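PDB 3I2D: E3 SUMO-protein ligase SIZ1 from Saccharomyces cerevisiae, which acts as an E3 ligase in the SUMO pathway, promoting attachment of SUMO to septins and to the replication clamp PCNA. Local coordinates for residues 81-86 with 96-101; 85-90 with 186-191; 143-148 with 182-187; 154-159 with 168-173. One frame throughout, in Å; residues are numbered along the deposited sequence.

Interaction 1. Residues 81-86 with 96-101; sequences PELVMN and CSAKFK
Leu83 lies across one face of the Phe100 ring, its CG 3.7 Å above the ring plane and displaced toward the rim. The position meets the criteria of a CH-pi contact, with Leu83 CG 4.1 Å from the Phe100 centroid. Of the two methyls, Leu83 CD1 follows the ring toward CE2 and CZ, while Leu83 CD2 turns to the methyl of Ala98. Phe100 has its CG between its own backbone N and carbonyl carbon (chi1 62°), which brings the ring up to Leu83; Val184 and Leu175 also pack on it. These residues join edge strands of the two antiparallel sheets of the PINIT domain: strand 83-86 pairs with 195-204, and strand 96-100 with 182-191. Their axes run nearly antiparallel, at 163°, but 6.8 Å apart at closest approach, so side chains make most of the contact. Further along, Met85 runs extended to its sulfur (chi2 170°), bringing SD to 3.9 Å from Ala98 CB. Its CB meets Cys96 SG at 3.7 Å. At the exposed end the carboxylate of Glu82 stands steeply to the Phe100 ring, and its aliphatic carbons cross Phe100 CB at a slant. Its OE2 accepts the backbone N-H of Lys101 at 3.1 Å, a somewhat bent bond that ties the corner at Glu82 to Lys101.

Interaction 2. Residues 85-90 with 186-191; sequences MNVEVT and LIYAFT
Thr191 OG1 is held by two groups of the 85-90 segment: it accepts the backbone N-H of Thr90, with Thr90 N to Thr191 OG1 at 3.2 Å, and it is modelled as donating to Glu88 O at a distance so short as to be doubtful. The hydroxyl sits there because OG1 falls between the backbone N and carbonyl carbon of Thr191 (chi1 54°). A backbone bond from Thr191 N to Thr90 O, 3.0 Å long, closes the same corner. Tyr188 makes the second polar link, reaching across with its hydroxyl to accept Glu88 N at 3.1 Å, and the N-H...O angle of 171° makes this bond almost straight. Val87 approaches the ring from the opposite direction and sets CG1 over its centre, 3.4 Å above the plane, a clear CH-pi contact. The other branch, Val87 CG2, turns to Leu186 CD2 at 3.7 Å, the two side chains crossing at about a right angle. A phenylalanine in place of Tyr188 could keep the face against Val87 but would probably leave the amide of Glu88 without its acceptor. The strand axes, 9.3 Å apart at closest approach, belong to different sheets of the PINIT domain. Val87 is hydrogen-bonded through its backbone to Tyr195 of strand 195-204 and Tyr188 to Gly94 of strand 93-100, while Pro140 from a loop packs on Val87, Tyr188 and Thr191 alike.

Interaction 3. Residues 143-148 with 182-187; sequences NELRCN and NNVELI
Leu145 and Leu186 form a non-hydrogen-bonded pair between the two central strands of an antiparallel sheet in the PINIT domain, their CA atoms 4.6 Å apart. Hydrogen-bonded pairs alternate with such pairs: Glu144 with Ile187 and Arg146 with Glu185 each exchange two backbone bonds, of which Glu185 N to Arg146 O measures 2.8 Å. The buried face holds the tighter packing. There Leu145, its CG anti to the backbone N (chi1 -175°), extends CD1 between its neighbours, 3.9 Å from Val184 CG1 and 4.0 Å from Leu186 CD1. Cys147 SG continues the row against Val184 CG2 at 4.1 Å. Glu144, Arg146, Glu185 and Ile187 lie on the other, partly exposed face, where contact is looser. Arg146 stretches away from the partner strand, and its NE makes a salt bridge with Glu144 OE2 on its own strand, weak as a hydrogen bond, whereas the carboxylate of Glu185 is not in contact with it. Beyond Cys147 the backbone of Asn148 takes a left-handed conformation, and its side chain carries on the strand pairing. Asn148 N still donates to Asn183 O, but Asn183 N is received by the side-chain OD1 instead of a main-chain carbonyl. Replacing Asn148 by alanine is likely to leave Asn183 N without its acceptor and to take one donor from Asn182 OD1, which also accepts Lys176 N. Asn148 ND2 also donates to His174 O. The two amides of Asn148 and Asn182 are nearly coplanar, and Asn148 ND2 meets Asn182 OD1 on a lone pair in the carbonyl plane at 2.8 Å.

Interaction 4. Residues 154-159 with 168-173; sequences DNIRGF and PADLTP
Ile156 reaches Pro168 and Asp170 with separate branches, and its first torsion (chi1 49°) decides which branch goes where. CG1 lies between the backbone N and carbonyl carbon, and an extended second torsion (chi2 -176°) carries CD1 on to the ring of Pro168, with Ile156 CD1 to Pro168 CG at 3.8 Å. The two side chains meet at about a right angle. Ile156 CG2, anti to the carbonyl carbon, turns instead to Asp170 and touches its CB at 3.4 Å. The buried isoleucine thus spans residues 168-170, touching the carbonyl oxygen of Pro168 as well as its ring. Polar linkage is indirect: a water accepts from Arg157 N at 3.2 Å and donates to Asp170 OD2 at 2.7 Å. Asp170 shares out its carboxylate, since OD2 also forms a salt bridge with Arg118, while OD1 takes the hydroxyl of Thr172 at 2.7 Å, met nearly end-on. These several partners probably favour the charged form of the aspartate and hold its rotation. In the fold, the contact fastens an irregular loop of the PINIT domain to short edge strand 169-170, whose neighbour in the sheet is 117-125; Ala169 bonds to Leu121 there through the backbone. At its far end the loop approaches the zinc-finger part of the chain, where Phe159 makes a backbone hydrogen bond with Leu284 of helix 276-285.

How the interactions relate
Interactions 1 and 2 both bridge the two sheets of the PINIT domain from strand 74-90, one mainly through apolar side chains and the other with a polar corner added. Interaction 3 lies within one sheet and relies on backbone pairing; it shares Leu186 and Ile187 with interaction 2. Phe100 of interaction 1 packs on Val184 of interaction 3, joining their buried faces. Interaction 4, the most buried of the set, is bound to the same interior through Leu171, which touches Leu83, Leu145 and Val184, yet its own polar link runs through a water. Interactions 1 and 3 each turn charged side chains to their less buried side, while in interaction 2 Glu88 is the one charged residue.

Interaction 1. Residues 81-86 with 96-101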
loop_
_atom_site.group_PDB
_atom_site.type_symbol
_atom_site.label_atom_id
_atom_site.label_comp_id
_atom_site.label_asym_id
_atom_site.label_seq_id
_atom_site.Cartn_x
_atom_site.Cartn_y
_atom_site.Cartn_z
ATOM N N PRO A 81 22.910 -6.351 -0.912
ATOM C CA PRO A 81 23.492 -7.440 -0.114
ATOM C C PRO A 81 24.215 -7.050 1.158
ATOM O O PRO A 81 23.986 -7.641 2.214
ATOM C CB PRO A 81 24.400 -8.141 -1.111
ATOM C CG PRO A 81 24.917 -6.997 -1.909
ATOM C CD PRO A 81 23.660 -6.205 -2.176
ATOM N N GLU A 82 25.080 -6.050 1.055
ATOM C CA GLU A 82 25.850 -5.585 2.194
ATOM C C GLU A 82 24.990 -4.970 3.309
ATOM O O GLU A 82 25.379 -4.982 4.471
ATOM C CB GLU A 82 26.903 -4.588 1.703
ATOM C CG GLU A 82 26.896 -4.407 0.185
ATOM C CD GLU A 82 28.244 -3.968 -0.370
ATOM O OE1 GLU A 82 29.201 -4.775 -0.302
ATOM O OE2 GLU A 82 28.347 -2.821 -0.870
ATOM N N LEU A 83 23.821 -4.444 2.950
ATOM C CA LEU A 83 22.905 -3.820 3.912
ATOM C C LEU A 83 21.994 -4.839 4.593
ATOM O O LEU A 83 20.790 -4.883 4.346
ATOM C CB LEU A 83 22.038 -2.777 3.210
ATOM C CG LEU A 83 22.236 -1.325 3.617
ATOM C CD1 LEU A 83 21.254 -0.452 2.856
ATOM C CD2 LEU A 83 22.021 -1.189 5.111
ATOM N N VAL A 84 22.574 -5.672 5.439
ATOM C CA VAL A 84 21.802 -6.671 6.157
ATOM C C VAL A 84 22.379 -6.728 7.550
ATOM O O VAL A 84 23.520 -7.150 7.746
ATOM C CB VAL A 84 21.912 -8.034 5.492
ATOM C CG1 VAL A 84 21.142 -9.072 6.296
ATOM C CG2 VAL A 84 21.381 -7.942 4.075
ATOM N N MET A 85 21.591 -6.286 8.518
ATOM C CA MET A 85 22.042 -6.254 9.901
ATOM C C MET A 85 21.128 -7.051 10.830
ATOM O O MET A 85 20.012 -7.435 10.468
ATOM C CB MET A 85 22.121 -4.796 10.361
ATOM C CG MET A 85 22.753 -3.890 9.314
ATOM S SD MET A 85 22.620 -2.124 9.656
ATOM C CE MET A 85 20.881 -1.813 9.395
ATOM N N ASN A 86 21.616 -7.309 12.032
ATOM C CA ASN A 86 20.846 -8.040 13.020
ATOM C C ASN A 86 20.807 -7.201 14.277
ATOM O O ASN A 86 21.792 -6.542 14.623
ATOM C CB ASN A 86 21.505 -9.380 13.318
ATOM C CG ASN A 86 21.546 -10.281 12.107
ATOM O OD1 ASN A 86 20.586 -11.000 11.821
ATOM N ND2 ASN A 86 22.657 -10.237 11.372
ATOM N N CYS A 96 23.963 -1.768 15.265
ATOM C CA CYS A 96 24.434 -2.526 14.136
ATOM C C CYS A 96 24.725 -1.520 13.045
ATOM O O CYS A 96 24.044 -0.504 12.907
ATOM C CB CYS A 96 23.409 -3.565 13.683
ATOM S SG CYS A 96 21.769 -2.942 13.521
ATOM N N SER A 97 25.784 -1.794 12.305
ATOM C CA SER A 97 26.203 -0.921 11.245
ATOM C C SER A 97 26.412 -1.722 9.980
ATOM O O SER A 97 26.401 -2.954 9.981
ATOM C CB SER A 97 27.507 -0.228 11.641
ATOM O OG SER A 97 28.497 -1.182 11.995
ATOM N N ALA A 98 26.594 -1.002 8.893
ATOM C CA ALA A 98 26.828 -1.625 7.617
ATOM C C ALA A 98 27.484 -0.582 6.741
ATOM O O ALA A 98 27.205 0.614 6.849
ATOM C CB ALA A 98 25.521 -2.088 7.001
ATOM N N LYS A 99 28.397 -1.044 5.904
ATOM C CA LYS A 99 29.086 -0.174 4.978
ATOM C C LYS A 99 28.810 -0.826 3.638
ATOM O O LYS A 99 28.829 -2.063 3.521
ATOM C CB LYS A 99 30.584 -0.144 5.281
ATOM C CG LYS A 99 30.927 0.487 6.628
ATOM C CD LYS A 99 32.428 0.453 6.900
ATOM C CE LYS A 99 32.797 1.210 8.171
ATOM N NZ LYS A 99 32.197 0.608 9.394
ATOM N N PHE A 100 28.513 -0.004 2.638
ATOM C CA PHE A 100 28.221 -0.522 1.315
ATOM C C PHE A 100 28.442 0.586 0.302
ATOM O O PHE A 100 28.246 1.762 0.609
ATOM C CB PHE A 100 26.762 -1.007 1.273
ATOM C CG PHE A 100 25.752 0.087 1.525
ATOM C CD1 PHE A 100 25.127 0.740 0.464
ATOM C CD2 PHE A 100 25.481 0.513 2.820
ATOM C CE1 PHE A 100 24.259 1.801 0.684
ATOM C CE2 PHE A 100 24.609 1.580 3.050
ATOM C CZ PHE A 100 23.999 2.225 1.978
ATOM N N LYS A 101 28.880 0.207 -0.893
ATOM C CA LYS A 101 29.077 1.163 -1.978
ATOM C C LYS A 101 28.080 0.798 -3.068
ATOM O O LYS A 101 27.889 -0.376 -3.380
ATOM C CB LYS A 101 30.500 1.090 -2.537
ATOM C CG LYS A 101 31.552 1.764 -1.670
ATOM C CD LYS A 101 32.820 2.066 -2.468
ATOM C CE LYS A 101 32.618 3.229 -3.450
ATOM N NZ LYS A 101 31.593 2.980 -4.517
#

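Interaction 2. Residues 85-90 with 186-191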
loop_
_atom_site.group_PDB
_atom_site.type_symbol
_atom_site.label_atom_id
_atom_site.label_comp_id
_atom_site.label_asym_id
_atom_site.label_seq_id
_atom_site.Cartn_x
_atom_site.Cartn_y
_atom_site.Cartn_z
ATOM N N MET A 85 21.591 -6.286 8.518
ATOM C CA MET A 85 22.042 -6.254 9.901
ATOM C C MET A 85 21.128 -7.051 10.830
ATOM O O MET A 85 20.012 -7.435 10.468
ATOM C CB MET A 85 22.121 -4.796 10.361
ATOM C CG MET A 85 22.753 -3.890 9.314
ATOM S SD MET A 85 22.620 -2.124 9.656
ATOM C CE MET A 85 20.881 -1.813 9.395
ATOM N N ASN A 86 21.616 -7.309 12.032
ATOM C CA ASN A 86 20.846 -8.040 13.020
ATOM C C ASN A 86 20.807 -7.201 14.277
ATOM O O ASN A 86 21.792 -6.542 14.623
ATOM C CB ASN A 86 21.505 -9.380 13.318
ATOM C CG ASN A 86 21.546 -10.281 12.107
ATOM O OD1 ASN A 86 20.586 -11.000 11.821
ATOM N ND2 ASN A 86 22.657 -10.237 11.372
ATOM N N VAL A 87 19.651 -7.197 14.930
ATOM C CA VAL A 87 19.452 -6.478 16.171
ATOM C C VAL A 87 19.393 -7.568 17.228
ATOM O O VAL A 87 18.598 -8.508 17.128
ATOM C CB VAL A 87 18.136 -5.681 16.152
ATOM C CG1 VAL A 87 17.831 -5.131 17.537
ATOM C CG2 VAL A 87 18.247 -4.538 15.166
ATOM N N GLU A 88 20.248 -7.455 18.233
ATOM C CA GLU A 88 20.301 -8.452 19.296
ATOM C C GLU A 88 19.465 -8.103 20.518
ATOM O O GLU A 88 18.974 -6.981 20.662
ATOM C CB GLU A 88 21.750 -8.660 19.735
ATOM C CG GLU A 88 22.583 -9.534 18.810
ATOM C CD GLU A 88 24.045 -9.600 19.235
ATOM O OE1 GLU A 88 24.756 -10.529 18.784
ATOM O OE2 GLU A 88 24.484 -8.718 20.016
ATOM N N VAL A 89 19.312 -9.086 21.397
ATOM C CA VAL A 89 18.584 -8.915 22.639
ATOM C C VAL A 89 19.590 -8.358 23.635
ATOM O O VAL A 89 20.606 -8.992 23.911
ATOM C CB VAL A 89 18.064 -10.251 23.122
ATOM C CG1 VAL A 89 17.318 -10.079 24.430
ATOM C CG2 VAL A 89 17.146 -10.835 22.065
ATOM N N THR A 90 19.311 -7.173 24.166
ATOM C CA THR A 90 20.225 -6.506 25.095
ATOM C C THR A 90 19.405 -5.703 26.080
ATOM O O THR A 90 18.356 -5.185 25.719
ATOM C CB THR A 90 21.190 -5.534 24.333
ATOM O OG1 THR A 90 21.984 -4.792 25.266
ATOM C CG2 THR A 90 20.403 -4.546 23.499
ATOM N N LEU A 186 22.258 1.680 13.024
ATOM C CA LEU A 186 21.021 1.633 13.799
ATOM C C LEU A 186 21.372 1.458 15.270
ATOM O O LEU A 186 22.007 0.484 15.664
ATOM C CB LEU A 186 20.130 0.463 13.379
ATOM C CG LEU A 186 18.859 0.322 14.231
ATOM C CD1 LEU A 186 17.828 1.379 13.846
ATOM C CD2 LEU A 186 18.275 -1.061 14.023
ATOM N N ILE A 187 20.962 2.416 16.078
ATOM C CA ILE A 187 21.212 2.355 17.498
ATOM C C ILE A 187 19.899 1.991 18.173
ATOM O O ILE A 187 18.897 2.683 18.002
ATOM C CB ILE A 187 21.667 3.710 18.032
ATOM C CG1 ILE A 187 22.977 4.112 17.352
ATOM C CG2 ILE A 187 21.827 3.645 19.539
ATOM C CD1 ILE A 187 23.506 5.425 17.838
ATOM N N TYR A 188 19.897 0.897 18.926
ATOM C CA TYR A 188 18.700 0.472 19.635
ATOM C C TYR A 188 18.989 0.273 21.113
ATOM O O TYR A 188 20.140 0.373 21.554
ATOM C CB TYR A 188 18.174 -0.818 19.025
ATOM C CG TYR A 188 19.204 -1.910 18.934
ATOM C CD1 TYR A 188 19.290 -2.897 19.909
ATOM C CD2 TYR A 188 20.089 -1.960 17.860
ATOM C CE1 TYR A 188 20.243 -3.923 19.810
ATOM C CE2 TYR A 188 21.038 -2.973 17.751
ATOM C CZ TYR A 188 21.113 -3.952 18.729
ATOM O OH TYR A 188 22.065 -4.941 18.634
ATOM N N ALA A 189 17.942 -0.016 21.876
ATOM C CA ALA A 189 18.083 -0.217 23.315
ATOM C C ALA A 189 16.922 -0.985 23.914
ATOM O O ALA A 189 15.792 -0.833 23.485
ATOM C CB ALA A 189 18.199 1.128 24.015
ATOM N N PHE A 190 17.204 -1.809 24.916
ATOM C CA PHE A 190 16.152 -2.555 25.611
ATOM C C PHE A 190 15.315 -3.405 24.682
ATOM O O PHE A 190 14.097 -3.221 24.573
ATOM C CB PHE A 190 15.240 -1.579 26.349
ATOM C CG PHE A 190 15.965 -0.395 26.890
ATOM C CD1 PHE A 190 15.482 0.890 26.670
ATOM C CD2 PHE A 190 17.140 -0.559 27.613
ATOM C CE1 PHE A 190 16.155 1.995 27.161
ATOM C CE2 PHE A 190 17.826 0.539 28.110
ATOM C CZ PHE A 190 17.331 1.823 27.886
ATOM N N THR A 191 15.969 -4.341 24.020
ATOM C CA THR A 191 15.266 -5.219 23.115
ATOM C C THR A 191 15.065 -6.602 23.743
ATOM O O THR A 191 15.993 -7.172 24.312
ATOM C CB THR A 191 16.041 -5.347 21.805
ATOM O OG1 THR A 191 17.392 -5.749 22.084
ATOM C CG2 THR A 191 16.051 -4.019 21.086
#

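Interaction 3. Residues 143-148 with 182-187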
loop_
_atom_site.group_PDB
_atom_site.type_symbol
_atom_site.label_atom_id
_atom_site.label_comp_id
_atom_site.label_asym_id
_atom_site.label_seq_id
_atom_site.Cartn_x
_atom_site.Cartn_y
_atom_site.Cartn_z
ATOM N N ASN A 143 14.826 3.699 18.932
ATOM C CA ASN A 143 15.948 3.531 18.023
ATOM C C ASN A 143 16.337 4.842 17.384
ATOM O O ASN A 143 15.600 5.822 17.428
ATOM C CB ASN A 143 15.616 2.498 16.935
ATOM C CG ASN A 143 14.742 3.063 15.811
ATOM O OD1 ASN A 143 15.147 3.972 15.099
ATOM N ND2 ASN A 143 13.549 2.503 15.641
ATOM N N GLU A 144 17.527 4.865 16.822
ATOM C CA GLU A 144 18.002 6.035 16.118
ATOM C C GLU A 144 18.753 5.534 14.911
ATOM O O GLU A 144 19.738 4.811 15.046
ATOM C CB GLU A 144 18.928 6.882 16.965
ATOM C CG GLU A 144 19.462 8.038 16.160
ATOM C CD GLU A 144 20.109 9.087 17.015
ATOM O OE1 GLU A 144 19.403 9.635 17.898
ATOM O OE2 GLU A 144 21.318 9.356 16.798
ATOM N N LEU A 145 18.269 5.905 13.733
ATOM C CA LEU A 145 18.892 5.481 12.489
ATOM C C LEU A 145 19.673 6.627 11.865
ATOM O O LEU A 145 19.186 7.763 11.775
ATOM C CB LEU A 145 17.829 4.996 11.507
ATOM C CG LEU A 145 18.323 4.407 10.190
ATOM C CD1 LEU A 145 19.093 3.113 10.434
ATOM C CD2 LEU A 145 17.129 4.150 9.306
ATOM N N ARG A 146 20.894 6.319 11.447
ATOM C CA ARG A 146 21.757 7.298 10.814
ATOM C C ARG A 146 22.324 6.741 9.527
ATOM O O ARG A 146 22.665 5.556 9.434
ATOM C CB ARG A 146 22.912 7.681 11.737
ATOM C CG ARG A 146 22.587 8.749 12.745
ATOM C CD ARG A 146 23.742 8.970 13.717
ATOM N NE ARG A 146 23.393 10.008 14.679
ATOM C CZ ARG A 146 23.321 11.305 14.386
ATOM N NH1 ARG A 146 23.588 11.729 13.157
ATOM N NH2 ARG A 146 22.954 12.180 15.312
ATOM N N CYS A 147 22.400 7.603 8.526
ATOM C CA CYS A 147 22.973 7.230 7.245
ATOM C C CYS A 147 24.060 8.258 6.989
ATOM O O CYS A 147 23.777 9.459 6.907
ATOM C CB CYS A 147 21.938 7.292 6.132
ATOM S SG CYS A 147 22.563 6.544 4.634
ATOM N N ASN A 148 25.300 7.789 6.871
ATOM C CA ASN A 148 26.439 8.670 6.661
ATOM C C ASN A 148 26.350 9.845 7.644
ATOM O O ASN A 148 26.267 11.014 7.253
ATOM C CB ASN A 148 26.479 9.174 5.217
ATOM C CG ASN A 148 26.544 8.041 4.203
ATOM O OD1 ASN A 148 27.253 7.052 4.399
ATOM N ND2 ASN A 148 25.814 8.191 3.100
ATOM N N ASN A 182 29.237 4.122 1.816
ATOM C CA ASN A 182 28.113 4.609 2.601
ATOM C C ASN A 182 28.112 3.898 3.936
ATOM O O ASN A 182 28.547 2.751 4.041
ATOM C CB ASN A 182 26.793 4.315 1.892
ATOM C CG ASN A 182 26.507 5.283 0.773
ATOM O OD1 ASN A 182 26.317 6.484 1.000
ATOM N ND2 ASN A 182 26.471 4.768 -0.451
ATOM N N ASN A 183 27.616 4.575 4.959
ATOM C CA ASN A 183 27.562 3.963 6.272
ATOM C C ASN A 183 26.205 4.155 6.934
ATOM O O ASN A 183 25.731 5.280 7.107
ATOM C CB ASN A 183 28.662 4.528 7.167
ATOM C CG ASN A 183 29.219 3.489 8.111
ATOM O OD1 ASN A 183 28.570 3.088 9.085
ATOM N ND2 ASN A 183 30.429 3.024 7.816
ATOM N N VAL A 184 25.585 3.040 7.296
ATOM C CA VAL A 184 24.292 3.055 7.952
ATOM C C VAL A 184 24.474 2.519 9.350
ATOM O O VAL A 184 25.140 1.510 9.549
ATOM C CB VAL A 184 23.292 2.152 7.238
ATOM C CG1 VAL A 184 21.977 2.152 7.991
ATOM C CG2 VAL A 184 23.091 2.633 5.823
ATOM N N GLU A 185 23.875 3.184 10.324
ATOM C CA GLU A 185 23.997 2.717 11.690
ATOM C C GLU A 185 22.665 2.796 12.425
ATOM O O GLU A 185 22.008 3.839 12.426
ATOM C CB GLU A 185 25.043 3.548 12.416
ATOM C CG GLU A 185 25.549 2.930 13.699
ATOM C CD GLU A 185 26.720 3.707 14.278
ATOM O OE1 GLU A 185 27.744 3.865 13.565
ATOM O OE2 GLU A 185 26.612 4.161 15.441
ATOM N N LEU A 186 22.258 1.680 13.024
ATOM C CA LEU A 186 21.021 1.633 13.799
ATOM C C LEU A 186 21.372 1.458 15.270
ATOM O O LEU A 186 22.007 0.484 15.664
ATOM C CB LEU A 186 20.130 0.463 13.379
ATOM C CG LEU A 186 18.859 0.322 14.231
ATOM C CD1 LEU A 186 17.828 1.379 13.846
ATOM C CD2 LEU A 186 18.275 -1.061 14.023
ATOM N N ILE A 187 20.962 2.416 16.078
ATOM C CA ILE A 187 21.212 2.355 17.498
ATOM C C ILE A 187 19.899 1.991 18.173
ATOM O O ILE A 187 18.897 2.683 18.002
ATOM C CB ILE A 187 21.667 3.710 18.032
ATOM C CG1 ILE A 187 22.977 4.112 17.352
ATOM C CG2 ILE A 187 21.827 3.645 19.539
ATOM C CD1 ILE A 187 23.506 5.425 17.838
#

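Interaction 4. Residues 154-159 with 168-173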
loop_
_atom_site.group_PDB
_atom_site.type_symbol
_atom_site.label_atom_id
_atom_site.label_comp_id
_atom_site.label_asym_id
_atom_site.label_seq_id
_atom_site.Cartn_x
_atom_site.Cartn_y
_atom_site.Cartn_z
ATOM N N ASP A 154 11.706 9.365 10.643
ATOM C CA ASP A 154 10.866 8.278 10.146
ATOM C C ASP A 154 9.793 8.824 9.205
ATOM O O ASP A 154 8.593 8.640 9.423
ATOM C CB ASP A 154 10.219 7.522 11.315
ATOM C CG ASP A 154 11.249 6.919 12.271
ATOM O OD1 ASP A 154 12.204 6.262 11.790
ATOM O OD2 ASP A 154 11.089 7.097 13.502
ATOM N N ASN A 155 10.244 9.490 8.147
ATOM C CA ASN A 155 9.343 10.085 7.173
ATOM C C ASN A 155 9.631 9.661 5.728
ATOM O O ASN A 155 10.710 9.934 5.183
ATOM C CB ASN A 155 9.410 11.610 7.286
ATOM C CG ASN A 155 8.053 12.236 7.543
ATOM O OD1 ASN A 155 7.198 12.287 6.657
ATOM N ND2 ASN A 155 7.844 12.708 8.769
ATOM N N ILE A 156 8.659 8.974 5.128
ATOM C CA ILE A 156 8.752 8.533 3.745
ATOM C C ILE A 156 7.500 9.003 3.027
ATOM O O ILE A 156 6.639 9.650 3.630
ATOM C CB ILE A 156 8.884 7.005 3.623
ATOM C CG1 ILE A 156 7.831 6.298 4.474
ATOM C CG2 ILE A 156 10.274 6.590 4.038
ATOM C CD1 ILE A 156 7.987 4.794 4.455
ATOM N N ARG A 157 7.409 8.684 1.740
ATOM C CA ARG A 157 6.294 9.097 0.903
ATOM C C ARG A 157 4.912 9.168 1.550
ATOM O O ARG A 157 4.356 10.261 1.712
ATOM C CB ARG A 157 6.215 8.219 -0.337
ATOM C CG ARG A 157 5.216 8.737 -1.335
ATOM C CD ARG A 157 5.649 8.397 -2.718
ATOM N NE ARG A 157 4.890 7.302 -3.310
ATOM C CZ ARG A 157 4.830 6.065 -2.833
ATOM N NH1 ARG A 157 5.480 5.731 -1.719
ATOM N NH2 ARG A 157 4.156 5.150 -3.512
ATOM N N GLY A 158 4.327 8.027 1.895
ATOM C CA GLY A 158 3.009 8.089 2.503
ATOM C C GLY A 158 3.034 7.493 3.884
ATOM O O GLY A 158 3.805 7.921 4.736
ATOM N N PHE A 159 2.180 6.502 4.104
ATOM C CA PHE A 159 2.114 5.805 5.379
ATOM C C PHE A 159 2.234 6.735 6.574
ATOM O O PHE A 159 3.009 6.468 7.489
ATOM C CB PHE A 159 3.223 4.759 5.423
ATOM C CG PHE A 159 3.288 3.918 4.187
ATOM C CD1 PHE A 159 4.027 4.334 3.092
ATOM C CD2 PHE A 159 2.565 2.730 4.099
ATOM C CE1 PHE A 159 4.047 3.577 1.926
ATOM C CE2 PHE A 159 2.577 1.967 2.938
ATOM C CZ PHE A 159 3.319 2.393 1.850
ATOM N N PRO A 168 9.140 1.221 6.531
ATOM C CA PRO A 168 10.544 1.330 6.119
ATOM C C PRO A 168 11.099 2.764 6.177
ATOM O O PRO A 168 10.351 3.751 6.147
ATOM C CB PRO A 168 10.518 0.773 4.701
ATOM C CG PRO A 168 9.186 1.240 4.200
ATOM C CD PRO A 168 8.279 0.926 5.375
ATOM N N ALA A 169 12.420 2.864 6.256
ATOM C CA ALA A 169 13.084 4.155 6.321
ATOM C C ALA A 169 13.788 4.476 4.998
ATOM O O ALA A 169 14.519 3.659 4.462
ATOM C CB ALA A 169 14.077 4.160 7.468
ATOM N N ASP A 170 13.541 5.676 4.484
ATOM C CA ASP A 170 14.128 6.145 3.232
ATOM C C ASP A 170 15.553 6.641 3.463
ATOM O O ASP A 170 15.736 7.729 4.014
ATOM C CB ASP A 170 13.300 7.314 2.689
ATOM C CG ASP A 170 13.483 7.523 1.194
ATOM O OD1 ASP A 170 14.555 7.164 0.669
ATOM O OD2 ASP A 170 12.556 8.054 0.540
ATOM N N LEU A 171 16.552 5.861 3.043
ATOM C CA LEU A 171 17.969 6.248 3.190
ATOM C C LEU A 171 18.446 7.122 2.025
ATOM O O LEU A 171 19.384 7.902 2.161
ATOM C CB LEU A 171 18.889 5.018 3.204
ATOM C CG LEU A 171 18.628 3.831 4.114
ATOM C CD1 LEU A 171 19.627 2.736 3.797
ATOM C CD2 LEU A 171 18.738 4.257 5.544
ATOM N N THR A 172 17.791 6.959 0.882
ATOM C CA THR A 172 18.121 7.636 -0.364
ATOM C C THR A 172 18.650 9.063 -0.389
ATOM O O THR A 172 19.684 9.324 -1.000
ATOM C CB THR A 172 16.950 7.553 -1.303
ATOM O OG1 THR A 172 16.315 6.279 -1.131
ATOM C CG2 THR A 172 17.429 7.673 -2.732
ATOM N N PRO A 173 17.957 10.009 0.255
ATOM C CA PRO A 173 18.473 11.381 0.224
ATOM C C PRO A 173 19.791 11.618 0.961
ATOM O O PRO A 173 20.309 12.732 0.946
ATOM C CB PRO A 173 17.326 12.198 0.826
ATOM C CG PRO A 173 16.689 11.242 1.778
ATOM C CD PRO A 173 16.663 9.951 0.958
HETATM O O HOH W 1 9.936 7.804 0.029
#